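Long-range contact in protein angel homolog 2 (Homo sapiens, PDB 6RW0), which acts as a 2',3'-cyclic phosphatase of the CCR4/nocturin family and probably binds the 3' untranslated regions of mRNA: residues Asp97-Tyr111 and Leu119-Arg131. Residues are numbered along the deposited sequence; the frame is centred on the assembly and turned at random.
Sequences DADVLCLQEVQEDHY and LESLGYHCEYKMR. With MG (magnesium ion), chain B.
Tyr124 and Tyr128 carry a largely buried packing contact inside a beta-alpha-beta crossover of the endonuclease/exonuclease/phosphatase fold, setting the edge strand 124-130 against the parallel strand 100-107 and the start of helix 108-121. Near the start of strand 124-130, the Tyr124 hydroxyl donates to Ala98 O (2.6 Å), in the carbonyl plane and on a lone pair. Leu101 lies across this ring, CD1 over its face in a CH-pi contact 3.8 Å from the centroid, and Leu119 CD2 packs against the same methyl. Further along, Tyr111, on helix 108-121, and Tyr128 form an offset stack, centroids 4.5 Å apart and planes 24° from parallel. With CG anti to the backbone N (chi1 -176°), Tyr128 brings its ring between Tyr111 on one face and Met130 N on the other, and its hydroxyl donates to Val106 O (2.8 Å), tilted 27° from the carbonyl plane. A leucine in its place would probably leave Val106 O without this donor and Tyr111 without its stacking partner. Beside Val106, in a G1 beta bulge against strand 137-144, Glu105 points CB away from strand 124-130; its OE2 binds magnesium at 2.3 Å, and OE1 accepts a hydrogen bond from a metal-bound water.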
ATOM      1  N   ASP A  97      11.653 -14.376   2.274  1.00 19.13           N
ATOM      2  CA  ASP A  97      11.683 -14.604   3.721  1.00 19.47           C
ATOM      3  C   ASP A  97      11.635 -13.288   4.501  1.00 19.03           C
ATOM      4  O   ASP A  97      12.377 -13.076   5.461  1.00 20.33           O
ATOM      5  CB  ASP A  97      12.908 -15.446   4.101  1.00 22.48           C
ATOM      6  CG  ASP A  97      12.847 -15.962   5.529  1.00 25.51           C
ATOM      7  OD1 ASP A  97      11.740 -16.355   5.941  1.00 27.62           O
ATOM      8  OD2 ASP A  97      13.902 -16.016   6.214  1.00 29.22           O
ATOM      9  N   ALA A  98      10.716 -12.410   4.104  1.00 17.33           N
ATOM     10  CA  ALA A  98      10.622 -11.107   4.750  1.00 16.93           C
ATOM     11  C   ALA A  98      10.056 -11.227   6.163  1.00 16.38           C
ATOM     12  O   ALA A  98       9.217 -12.080   6.452  1.00 18.11           O
ATOM     13  CB  ALA A  98       9.725 -10.172   3.946  1.00 18.44           C
ATOM     14  N   ASP A  99      10.482 -10.315   7.041  1.00 16.19           N
ATOM     15  CA  ASP A  99      10.005 -10.352   8.421  1.00 15.97           C
ATOM     16  C   ASP A  99       8.558  -9.891   8.553  1.00 16.35           C
ATOM     17  O   ASP A  99       7.846 -10.345   9.461  1.00 17.08           O
ATOM     18  CB  ASP A  99      10.889  -9.473   9.296  1.00 17.64           C
ATOM     19  CG  ASP A  99      12.303  -9.970   9.366  1.00 19.23           C
ATOM     20  OD1 ASP A  99      12.497 -11.191   9.537  1.00 21.81           O
ATOM     21  OD2 ASP A  99      13.228  -9.148   9.244  1.00 21.45           O
ATOM     22  N   VAL A 100       8.123  -8.974   7.693  1.00 16.60           N
ATOM     23  CA  VAL A 100       6.776  -8.414   7.710  1.00 15.35           C
ATOM     24  C   VAL A 100       6.246  -8.482   6.290  1.00 15.23           C
ATOM     25  O   VAL A 100       6.955  -8.104   5.348  1.00 16.56           O
ATOM     26  CB  VAL A 100       6.775  -6.947   8.182  1.00 16.60           C
ATOM     27  CG1 VAL A 100       5.365  -6.369   8.157  1.00 17.67           C
ATOM     28  CG2 VAL A 100       7.356  -6.819   9.575  1.00 18.45           C
ATOM     29  N   LEU A 101       5.008  -8.961   6.135  1.00 15.08           N
ATOM     30  CA  LEU A 101       4.327  -8.980   4.849  1.00 15.98           C
ATOM     31  C   LEU A 101       3.095  -8.096   4.915  1.00 14.44           C
ATOM     32  O   LEU A 101       2.262  -8.240   5.819  1.00 17.51           O
ATOM     33  CB  LEU A 101       3.834 -10.373   4.464  1.00 18.19           C
ATOM     34  CG  LEU A 101       4.835 -11.498   4.577  1.00 18.40           C
ATOM     35  CD1 LEU A 101       4.068 -12.794   4.278  1.00 19.90           C
ATOM     36  CD2 LEU A 101       6.000 -11.309   3.655  1.00 20.88           C
ATOM     37  N   CYS A 102       2.977  -7.188   3.960  1.00 15.12           N
ATOM     38  CA  CYS A 102       1.793  -6.360   3.785  1.00 14.95           C
ATOM     39  C   CYS A 102       1.221  -6.758   2.438  1.00 14.20           C
ATOM     40  O   CYS A 102       1.798  -6.428   1.398  1.00 16.01           O
ATOM     41  CB  CYS A 102       2.145  -4.881   3.816  1.00 16.88           C
ATOM     42  SG  CYS A 102       2.507  -4.337   5.517  1.00 18.92           S
ATOM     43  N   LEU A 103       0.114  -7.491   2.455  1.00 13.43           N
ATOM     44  CA  LEU A 103      -0.481  -8.021   1.241  1.00 13.53           C
ATOM     45  C   LEU A 103      -1.795  -7.319   0.944  1.00 14.66           C
ATOM     46  O   LEU A 103      -2.549  -6.958   1.853  1.00 14.79           O
ATOM     47  CB  LEU A 103      -0.715  -9.529   1.381  1.00 15.27           C
ATOM     48  CG  LEU A 103       0.487 -10.379   1.822  1.00 15.32           C
ATOM     49  CD1 LEU A 103       0.089 -11.835   2.002  1.00 18.83           C
ATOM     50  CD2 LEU A 103       1.623 -10.238   0.826  1.00 16.62           C
ATOM     51  N   GLN A 104      -2.071  -7.136  -0.344  1.00 14.04           N
ATOM     52  CA  GLN A 104      -3.355  -6.644  -0.806  1.00 12.94           C
ATOM     53  C   GLN A 104      -3.969  -7.641  -1.781  1.00 12.54           C
ATOM     54  O   GLN A 104      -3.286  -8.500  -2.339  1.00 14.08           O
ATOM     55  CB  GLN A 104      -3.240  -5.245  -1.440  1.00 14.98           C
ATOM     56  CG  GLN A 104      -2.452  -4.231  -0.585  1.00 14.51           C
ATOM     57  CD  GLN A 104      -0.962  -4.314  -0.799  1.00 13.50           C
ATOM     58  OE1 GLN A 104      -0.489  -4.604  -1.901  1.00 15.23           O
ATOM     59  NE2 GLN A 104      -0.204  -4.067   0.255  1.00 14.96           N
ATOM     60  N   GLU A 105      -5.282  -7.497  -1.981  1.00 13.63           N
ATOM     61  CA  GLU A 105      -6.071  -8.384  -2.844  1.00 14.16           C
ATOM     62  C   GLU A 105      -6.006  -9.836  -2.378  1.00 14.11           C
ATOM     63  O   GLU A 105      -5.954 -10.769  -3.180  1.00 15.45           O
ATOM     64  CB  GLU A 105      -5.740  -8.212  -4.322  1.00 15.23           C
ATOM     65  CG  GLU A 105      -6.208  -6.859  -4.796  1.00 15.74           C
ATOM     66  CD  GLU A 105      -6.392  -6.751  -6.288  1.00 19.37           C
ATOM     67  OE1 GLU A 105      -6.693  -7.777  -6.954  1.00 18.21           O
ATOM     68  OE2 GLU A 105      -6.242  -5.615  -6.795  1.00 20.79           O
ATOM     69  N   VAL A 106      -6.025 -10.009  -1.059  1.00 14.15           N
ATOM     70  CA  VAL A 106      -6.060 -11.316  -0.414  1.00 13.55           C
ATOM     71  C   VAL A 106      -7.518 -11.747  -0.348  1.00 13.91           C
ATOM     72  O   VAL A 106      -8.313 -11.163   0.395  1.00 15.39           O
ATOM     73  CB  VAL A 106      -5.424 -11.243   0.980  1.00 14.01           C
ATOM     74  CG1 VAL A 106      -5.608 -12.554   1.751  1.00 16.15           C
ATOM     75  CG2 VAL A 106      -3.962 -10.816   0.853  1.00 15.17           C
ATOM     76  N   GLN A 107      -7.872 -12.762  -1.137  1.00 14.70           N
ATOM     77  CA  GLN A 107      -9.255 -13.205  -1.259  1.00 14.84           C
ATOM     78  C   GLN A 107      -9.633 -14.095  -0.080  1.00 14.47           C
ATOM     79  O   GLN A 107      -8.876 -14.993   0.295  1.00 16.09           O
ATOM     80  CB  GLN A 107      -9.413 -13.951  -2.583  1.00 15.69           C
ATOM     81  CG  GLN A 107     -10.816 -14.324  -2.914  1.00 16.32           C
ATOM     82  CD  GLN A 107     -10.962 -14.757  -4.348  1.00 16.21           C
ATOM     83  OE1 GLN A 107     -10.600 -14.020  -5.262  1.00 17.88           O
ATOM     84  NE2 GLN A 107     -11.471 -15.962  -4.552  1.00 17.31           N
ATOM     85  N   GLU A 108     -10.803 -13.834   0.511  1.00 14.84           N
ATOM     86  CA  GLU A 108     -11.139 -14.441   1.799  1.00 16.96           C
ATOM     87  C   GLU A 108     -11.145 -15.966   1.732  1.00 16.50           C
ATOM     88  O   GLU A 108     -10.579 -16.631   2.612  1.00 17.18           O
ATOM     89  CB  GLU A 108     -12.487 -13.921   2.309  1.00 18.10           C
ATOM     90  CG  GLU A 108     -12.853 -14.486   3.697  1.00 22.75           C
ATOM     91  CD  GLU A 108     -14.289 -14.199   4.133  1.00 32.04           C
ATOM     92  OE1 GLU A 108     -15.198 -14.181   3.275  1.00 31.42           O
ATOM     93  OE2 GLU A 108     -14.498 -13.981   5.347  1.00 39.60           O
ATOM     94  N   ASP A 109     -11.809 -16.552   0.729  1.00 16.25           N
ATOM     95  CA  ASP A 109     -11.914 -18.011   0.706  1.00 16.35           C
ATOM     96  C   ASP A 109     -10.541 -18.651   0.542  1.00 15.98           C
ATOM     97  O   ASP A 109     -10.175 -19.572   1.284  1.00 18.06           O
ATOM     98  CB  ASP A 109     -12.960 -18.523  -0.302  1.00 17.66           C
ATOM     99  CG  ASP A 109     -12.734 -18.079  -1.743  1.00 19.79           C
ATOM    100  OD1 ASP A 109     -11.795 -17.327  -2.053  1.00 18.90           O
ATOM    101  OD2 ASP A 109     -13.542 -18.530  -2.589  1.00 26.15           O
ATOM    102  N   HIS A 110      -9.741 -18.128  -0.379  1.00 17.08           N
ATOM    103  CA  HIS A 110      -8.386 -18.627  -0.563  1.00 15.94           C
ATOM    104  C   HIS A 110      -7.521 -18.372   0.655  1.00 17.42           C
ATOM    105  O   HIS A 110      -6.625 -19.162   0.967  1.00 17.84           O
ATOM    106  CB  HIS A 110      -7.776 -17.953  -1.776  1.00 15.84           C
ATOM    107  CG  HIS A 110      -8.461 -18.314  -3.044  1.00 16.39           C
ATOM    108  ND1 HIS A 110      -8.351 -17.560  -4.191  1.00 17.10           N
ATOM    109  CD2 HIS A 110      -9.252 -19.364  -3.349  1.00 18.51           C
ATOM    110  CE1 HIS A 110      -9.049 -18.137  -5.151  1.00 17.94           C
ATOM    111  NE2 HIS A 110      -9.598 -19.238  -4.672  1.00 19.03           N
ATOM    112  N   TYR A 111      -7.742 -17.256   1.338  1.00 15.60           N
ATOM    113  CA  TYR A 111      -6.952 -16.966   2.526  1.00 14.55           C
ATOM    114  C   TYR A 111      -7.168 -18.035   3.589  1.00 16.16           C
ATOM    115  O   TYR A 111      -6.207 -18.563   4.164  1.00 16.45           O
ATOM    116  CB  TYR A 111      -7.350 -15.592   3.047  1.00 15.92           C
ATOM    117  CG  TYR A 111      -6.647 -15.140   4.300  1.00 15.16           C
ATOM    118  CD1 TYR A 111      -5.292 -14.812   4.291  1.00 15.50           C
ATOM    119  CD2 TYR A 111      -7.347 -14.997   5.479  1.00 16.37           C
ATOM    120  CE1 TYR A 111      -4.659 -14.361   5.445  1.00 14.97           C
ATOM    121  CE2 TYR A 111      -6.725 -14.562   6.632  1.00 15.52           C
ATOM    122  CZ  TYR A 111      -5.378 -14.242   6.605  1.00 15.75           C
ATOM    123  OH  TYR A 111      -4.766 -13.795   7.761  1.00 18.18           O
ATOM    124  N   LEU A 119       1.224 -19.483   5.161  1.00 18.04           N
ATOM    125  CA  LEU A 119       2.069 -18.493   5.813  1.00 17.72           C
ATOM    126  C   LEU A 119       2.336 -18.855   7.270  1.00 18.17           C
ATOM    127  O   LEU A 119       3.450 -18.644   7.762  1.00 19.07           O
ATOM    128  CB  LEU A 119       1.443 -17.106   5.697  1.00 18.10           C
ATOM    129  CG  LEU A 119       1.312 -16.577   4.268  1.00 16.93           C
ATOM    130  CD1 LEU A 119       0.635 -15.211   4.224  1.00 18.35           C
ATOM    131  CD2 LEU A 119       2.687 -16.497   3.596  1.00 21.62           C
ATOM    132  N   GLU A 120       1.309 -19.359   7.927  1.00 17.33           N
ATOM    133  CA  GLU A 120       1.550 -19.806   9.334  0.64 18.36           C
ATOM    134  C   GLU A 120       2.622 -20.949   9.467  1.00 19.99           C
ATOM    135  O   GLU A 120       3.632 -21.013  10.313  1.00 24.48           O
ATOM    136  CB  GLU A 120       0.244 -20.207  10.025  0.64 20.85           C
ATOM    137  CG  GLU A 120      -0.750 -19.062  10.182  0.64 22.82           C
ATOM    138  CD  GLU A 120      -0.729 -18.219  11.453  0.64 28.50           C
ATOM    139  OE1 GLU A 120      -0.505 -18.787  12.526  0.64 33.28           O
ATOM    140  OE2 GLU A 120      -0.983 -17.000  11.360  0.64 23.37           O
ATOM    141  N   SER A 121       2.649 -21.774   8.401  1.00 20.56           N
ATOM    142  CA  SER A 121       3.645 -22.840   8.383  0.55 22.00           C
ATOM    143  C   SER A 121       5.055 -22.286   8.222  1.00 22.61           C
ATOM    144  O   SER A 121       6.020 -22.926   8.656  1.00 26.63           O
ATOM    145  CB  SER A 121       3.329 -23.860   7.285  0.55 24.78           C
ATOM    146  OG  SER A 121       3.636 -23.360   5.996  0.55 28.71           O
ATOM    147  N   LEU A 122       5.194 -21.110   7.609  1.00 21.80           N
ATOM    148  CA  LEU A 122       6.480 -20.451   7.426  1.00 20.19           C
ATOM    149  C   LEU A 122       6.896 -19.615   8.633  1.00 21.11           C
ATOM    150  O   LEU A 122       7.972 -19.003   8.606  1.00 23.40           O
ATOM    151  CB  LEU A 122       6.442 -19.548   6.186  1.00 21.87           C
ATOM    152  CG  LEU A 122       6.237 -20.205   4.822  1.00 25.68           C
ATOM    153  CD1 LEU A 122       6.138 -19.175   3.708  1.00 27.72           C
ATOM    154  CD2 LEU A 122       7.375 -21.198   4.554  1.00 27.24           C
ATOM    155  N   GLY A 123       6.103 -19.554   9.699  1.00 21.11           N
ATOM    156  CA  GLY A 123       6.473 -18.832  10.920  1.00 21.81           C
ATOM    157  C   GLY A 123       5.823 -17.471  11.028  1.00 19.30           C
ATOM    158  O   GLY A 123       6.249 -16.726  11.857  1.00 19.17           O
ATOM    159  N   TYR A 124       4.813 -17.180  10.222  1.00 18.29           N
ATOM    160  CA  TYR A 124       4.151 -15.867  10.284  1.00 17.33           C
ATOM    161  C   TYR A 124       2.886 -15.921  11.131  1.00 17.36           C
ATOM    162  O   TYR A 124       2.194 -16.895  11.077  1.00 20.38           O
ATOM    163  CB  TYR A 124       3.678 -15.406   8.909  1.00 17.59           C
ATOM    164  CG  TYR A 124       4.782 -15.024   7.968  1.00 17.28           C
ATOM    165  CD1 TYR A 124       5.397 -13.799   8.051  1.00 15.92           C
ATOM    166  CD2 TYR A 124       5.227 -15.912   7.016  1.00 18.63           C
ATOM    167  CE1 TYR A 124       6.428 -13.457   7.208  1.00 15.99           C
ATOM    168  CE2 TYR A 124       6.258 -15.588   6.162  1.00 17.93           C
ATOM    169  CZ  TYR A 124       6.854 -14.353   6.253  1.00 17.34           C
ATOM    170  OH  TYR A 124       7.870 -14.020   5.428  1.00 19.22           O
ATOM    171  N   HIS A 125       2.642 -14.881  11.901  1.00 16.13           N
ATOM    172  CA  HIS A 125       1.330 -14.630  12.512  1.00 16.33           C
ATOM    173  C   HIS A 125       0.604 -13.728  11.507  1.00 16.40           C
ATOM    174  O   HIS A 125       1.177 -12.755  11.149  1.00 17.94           O
ATOM    175  CB  HIS A 125       1.474 -13.929  13.838  1.00 17.98           C
ATOM    176  CG  HIS A 125       0.136 -13.611  14.364  1.00 19.09           C
ATOM    177  ND1 HIS A 125      -0.669 -14.572  14.846  1.00 24.09           N
ATOM    178  CD2 HIS A 125      -0.598 -12.500  14.331  1.00 19.58           C
ATOM    179  CE1 HIS A 125      -1.812 -14.062  15.163  1.00 26.35           C
ATOM    180  NE2 HIS A 125      -1.757 -12.820  14.898  1.00 22.14           N
ATOM    181  N   CYS A 126      -0.626 -14.025  11.133  1.00 15.22           N
ATOM    182  CA  CYS A 126      -1.350 -13.307  10.089  1.00 15.71           C
ATOM    183  C   CYS A 126      -2.593 -12.623  10.642  1.00 17.15           C
ATOM    184  O   CYS A 126      -3.366 -13.232  11.386  1.00 16.37           O
ATOM    185  CB  CYS A 126      -1.805 -14.282   9.000  1.00 17.50           C
ATOM    186  SG  CYS A 126      -0.453 -15.162   8.194  1.00 18.80           S
ATOM    187  N   GLU A 127      -2.800 -11.367  10.233  1.00 14.49           N
ATOM    188  CA  GLU A 127      -4.011 -10.617  10.562  1.00 13.68           C
ATOM    189  C   GLU A 127      -4.639 -10.072   9.288  1.00 14.01           C
ATOM    190  O   GLU A 127      -3.945  -9.484   8.450  1.00 14.78           O
ATOM    191  CB  GLU A 127      -3.704  -9.461  11.523  1.00 14.82           C
ATOM    192  CG  GLU A 127      -3.287  -9.897  12.924  1.00 15.88           C
ATOM    193  CD  GLU A 127      -4.424 -10.490  13.752  1.00 17.80           C
ATOM    194  OE1 GLU A 127      -5.615 -10.347  13.374  1.00 19.80           O
ATOM    195  OE2 GLU A 127      -4.114 -11.102  14.798  1.00 16.99           O
ATOM    196  N   TYR A 128      -5.953 -10.233   9.155  1.00 14.23           N
ATOM    197  CA  TYR A 128      -6.666  -9.907   7.931  1.00 13.73           C
ATOM    198  C   TYR A 128      -7.742  -8.870   8.183  1.00 13.69           C
ATOM    199  O   TYR A 128      -8.364  -8.832   9.246  1.00 14.09           O
ATOM    200  CB  TYR A 128      -7.358 -11.169   7.418  1.00 15.18           C
ATOM    201  CG  TYR A 128      -8.093 -11.141   6.096  1.00 14.59           C
ATOM    202  CD1 TYR A 128      -7.476 -10.722   4.926  1.00 16.29           C
ATOM    203  CD2 TYR A 128      -9.383 -11.639   6.004  1.00 16.78           C
ATOM    204  CE1 TYR A 128      -8.144 -10.762   3.719  1.00 15.76           C
ATOM    205  CE2 TYR A 128     -10.059 -11.687   4.803  1.00 15.69           C
ATOM    206  CZ  TYR A 128      -9.440 -11.247   3.662  1.00 15.40           C
ATOM    207  OH  TYR A 128     -10.125 -11.324   2.473  1.00 17.29           O
ATOM    208  N   LYS A 129      -7.985  -8.053   7.168  1.00 13.89           N
ATOM    209  CA  LYS A 129      -9.148  -7.176   7.145  1.00 13.97           C
ATOM    210  C   LYS A 129      -9.729  -7.191   5.740  1.00 13.92           C
ATOM    211  O   LYS A 129      -9.122  -6.662   4.803  1.00 13.63           O
ATOM    212  CB  LYS A 129      -8.791  -5.756   7.575  1.00 13.89           C
ATOM    213  CG  LYS A 129      -9.963  -4.784   7.529  1.00 14.44           C
ATOM    214  CD  LYS A 129     -11.118  -5.240   8.428  1.00 13.43           C
ATOM    215  CE  LYS A 129     -12.261  -4.263   8.381  1.00 13.48           C
ATOM    216  NZ  LYS A 129     -13.443  -4.755   9.129  1.00 13.31           N
ATOM    217  N   MET A 130     -10.913  -7.767   5.602  1.00 14.87           N
ATOM    218  CA  MET A 130     -11.593  -7.866   4.321  1.00 14.77           C
ATOM    219  C   MET A 130     -12.326  -6.567   4.013  1.00 14.51           C
ATOM    220  O   MET A 130     -12.834  -5.894   4.913  1.00 14.83           O
ATOM    221  CB  MET A 130     -12.629  -8.990   4.395  1.00 15.87           C
ATOM    222  CG  MET A 130     -13.204  -9.417   3.067  1.00 17.40           C
ATOM    223  SD  MET A 130     -14.326 -10.818   3.326  1.00 21.03           S
ATOM    224  CE  MET A 130     -15.523 -10.149   4.470  1.00 32.18           C
ATOM    225  N   ARG A 131     -12.378  -6.215   2.724  1.00 13.78           N
ATOM    226  CA  ARG A 131     -13.246  -5.135   2.278  1.00 13.46           C
ATOM    227  C   ARG A 131     -14.681  -5.433   2.690  1.00 14.06           C
ATOM    228  O   ARG A 131     -15.072  -6.593   2.861  1.00 15.90           O
ATOM    229  CB  ARG A 131     -13.157  -4.947   0.758  1.00 14.76           C
ATOM    230  CG  ARG A 131     -11.850  -4.274   0.322  1.00 15.86           C
ATOM    231  CD  ARG A 131     -12.025  -3.608  -1.031  1.00 21.54           C
ATOM    232  NE  ARG A 131     -12.094  -4.571  -2.119  1.00 22.03           N
ATOM    233  CZ  ARG A 131     -12.478  -4.281  -3.356  1.00 21.82           C
ATOM    234  NH1 ARG A 131     -12.476  -5.235  -4.277  1.00 23.84           N
ATOM    235  NH2 ARG A 131     -12.868  -3.049  -3.673  1.00 22.58           N
TER
HETATM  236 MG    MG B 601      -5.899  -5.099  -8.996  0.66 23.44          MG
HETATM  237  O   HOH W   1      -7.532  -6.540  -9.281  1.00 26.54           O
HETATM  238  O   HOH W   2      -5.303  -4.999 -11.187  1.00 38.06           O
HETATM  239  O   HOH W   3      -7.486  -3.258  -9.796  0.94 51.73           O
HETATM  240  O   HOH W   4      -4.134  -6.686  -8.598  1.00 19.60           O
HETATM  241  O   HOH W   5      -4.473  -3.356  -9.206  0.94 45.58           O